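Local coordinates for protein carbon monoxide oxidation system transcription regulator CooA-1 (Carboxydothermus hydrogenoformans, PDB 6CPB) that probably acts as a haem-dependent, carbon monoxide-sensing transcription factor that binds DNA, represented here by its haem-binding domain, at residues Phe46-Gly51 and Leu69-Ile74. Numbering follows the deposited sequence.
Sequences FLVKSG and LEAGDI
Val-48 and the turn from Glu-70 to Asp-73 are held by two backbone hydrogen bonds: Val-48 N donates to Asp-73 O over 2.9 Å, and Gly-72 N reaches Val-48 O at 2.8 Å, both almost straight at the hydrogen. The turn is type II, a worked example of how such a turn uses glycine in its third position: the positive phi of Gly-72 (96°) is the conformation required there, one that glycine adopts readily. Asp-73 N closes the turn onto Glu-70 O (3.0 Å). The Asp-73 carboxylate folds back so that OD2 accepts Glu-70 N at 2.9 Å on its anti side, the N lying 27° out of the carboxylate plane, while OD1 makes a salt bridge to Lys-115 on helix 108-135 and is also bonded by Asn-112. Beyond the second bond, at Gly-51 and Ala-71, one water donates to Gly-51 O and Glu-70 OE1 and accepts from Ala-71 N.

Around these bonds the side chains pack. Val-48 turns its side chain toward the turn; chi1 of -177° sets CG1 beside its own carbonyl carbon and near Ala-71 CA (3.7 Å), with CG2 on the Asp-73 O side. Leu-47 and Ile-74 form a non-hydrogen-bonded antiparallel pair on the face covered by helix 108-135; CD1 of Leu-47 lies 3.4 Å from Asp-73 O, and Ile-74 CG1 rests against Phe-46 O at 3.2 Å.

Within this cyclic nucleotide-binding-type beta fold, the two backbone bonds hold the turn after strand 62-70 against strand 44-50 of the other sheet, and the Asp-73 carboxylate, probably ionised beside Lys-115, ties it to the long helix.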
loop_
_atom_site.group_PDB
_atom_site.type_symbol
_atom_site.label_atom_id
_atom_site.label_comp_id
_atom_site.label_asym_id
_atom_site.label_seq_id
_atom_site.Cartn_x
_atom_site.Cartn_y
_atom_site.Cartn_z
ATOM N N PHE A 46 -4.052 -6.000 11.677
ATOM C CA PHE A 46 -5.358 -6.525 12.035
ATOM C C PHE A 46 -6.161 -6.893 10.802
ATOM O O PHE A 46 -6.088 -6.226 9.770
ATOM C CB PHE A 46 -6.153 -5.568 12.932
ATOM C CG PHE A 46 -6.655 -4.343 12.226
ATOM C CD1 PHE A 46 -5.864 -3.215 12.130
ATOM C CD2 PHE A 46 -7.920 -4.328 11.646
ATOM C CE1 PHE A 46 -6.337 -2.079 11.461
ATOM C CE2 PHE A 46 -8.389 -3.217 10.983
ATOM C CZ PHE A 46 -7.605 -2.090 10.892
ATOM N N LEU A 47 -6.935 -7.962 10.953
ATOM C CA LEU A 47 -7.787 -8.536 9.929
ATOM C C LEU A 47 -9.236 -8.396 10.391
ATOM O O LEU A 47 -9.553 -8.744 11.529
ATOM C CB LEU A 47 -7.403 -10.027 9.797
ATOM C CG LEU A 47 -8.186 -10.941 8.875
ATOM C CD1 LEU A 47 -8.367 -10.334 7.481
ATOM C CD2 LEU A 47 -7.454 -12.275 8.798
ATOM N N VAL A 48 -10.107 -7.891 9.518
ATOM C CA VAL A 48 -11.535 -7.829 9.823
ATOM C C VAL A 48 -12.123 -9.225 9.639
ATOM O O VAL A 48 -12.241 -9.722 8.518
ATOM C CB VAL A 48 -12.265 -6.802 8.952
ATOM C CG1 VAL A 48 -13.727 -6.721 9.364
ATOM C CG2 VAL A 48 -11.614 -5.437 9.065
ATOM N N LYS A 49 -12.476 -9.869 10.747
ATOM C CA LYS A 49 -13.079 -11.195 10.689
ATOM C C LYS A 49 -14.566 -11.120 10.353
ATOM O O LYS A 49 -15.080 -11.925 9.572
ATOM C CB LYS A 49 -12.859 -11.904 12.029
ATOM C CG LYS A 49 -13.492 -13.279 12.133
ATOM C CD LYS A 49 -13.119 -13.956 13.437
ATOM C CE LYS A 49 -13.852 -15.274 13.620
ATOM N NZ LYS A 49 -13.364 -15.962 14.846
ATOM N N SER A 50 -15.268 -10.161 10.942
ATOM C CA SER A 50 -16.664 -9.902 10.627
ATOM C C SER A 50 -16.921 -8.424 10.867
ATOM O O SER A 50 -16.255 -7.795 11.692
ATOM C CB SER A 50 -17.603 -10.761 11.476
ATOM O OG SER A 50 -17.425 -10.495 12.849
ATOM N N GLY A 51 -17.887 -7.870 10.137
ATOM C CA GLY A 51 -18.206 -6.462 10.249
ATOM C C GLY A 51 -17.573 -5.640 9.154
ATOM O O GLY A 51 -17.390 -6.112 8.033
ATOM N N LEU A 69 -13.195 -0.887 4.722
ATOM C CA LEU A 69 -12.671 -2.244 4.695
ATOM C C LEU A 69 -13.755 -3.216 5.110
ATOM O O LEU A 69 -14.444 -3.005 6.117
ATOM C CB LEU A 69 -11.485 -2.388 5.638
ATOM C CG LEU A 69 -10.362 -1.381 5.430
ATOM C CD1 LEU A 69 -9.230 -1.697 6.361
ATOM C CD2 LEU A 69 -9.879 -1.347 3.978
ATOM N N GLU A 70 -13.903 -4.271 4.331
ATOM C CA GLU A 70 -14.922 -5.278 4.542
ATOM C C GLU A 70 -14.335 -6.466 5.296
ATOM O O GLU A 70 -13.117 -6.595 5.479
ATOM C CB GLU A 70 -15.480 -5.752 3.199
ATOM C CG GLU A 70 -15.942 -4.637 2.280
ATOM C CD GLU A 70 -17.206 -3.940 2.773
ATOM O OE1 GLU A 70 -17.964 -4.541 3.566
ATOM O OE2 GLU A 70 -17.454 -2.778 2.367
ATOM N N ALA A 71 -15.219 -7.362 5.721
ATOM C CA ALA A 71 -14.760 -8.611 6.307
ATOM C C ALA A 71 -13.858 -9.325 5.306
ATOM O O ALA A 71 -14.200 -9.455 4.131
ATOM C CB ALA A 71 -15.963 -9.478 6.677
ATOM N N GLY A 72 -12.682 -9.752 5.778
ATOM C CA GLY A 72 -11.670 -10.350 4.935
ATOM C C GLY A 72 -10.609 -9.395 4.453
ATOM O O GLY A 72 -9.725 -9.819 3.706
ATOM N N ASP A 73 -10.660 -8.132 4.862
ATOM C CA ASP A 73 -9.612 -7.164 4.565
ATOM C C ASP A 73 -8.697 -6.963 5.770
ATOM O O ASP A 73 -9.114 -7.081 6.927
ATOM C CB ASP A 73 -10.192 -5.796 4.180
ATOM C CG ASP A 73 -10.771 -5.752 2.780
ATOM O OD1 ASP A 73 -10.275 -6.452 1.879
ATOM O OD2 ASP A 73 -11.712 -4.942 2.567
ATOM N N ILE A 74 -7.440 -6.634 5.477
ATOM C CA ILE A 74 -6.387 -6.491 6.477
ATOM C C ILE A 74 -5.761 -5.103 6.382
ATOM O O ILE A 74 -5.684 -4.510 5.304
ATOM C CB ILE A 74 -5.344 -7.623 6.257
ATOM C CG1 ILE A 74 -4.497 -7.891 7.504
ATOM C CG2 ILE A 74 -4.463 -7.353 5.067
ATOM C CD1 ILE A 74 -3.709 -9.185 7.414
HETATM O O HOH W 1 -18.054 -6.593 5.457
#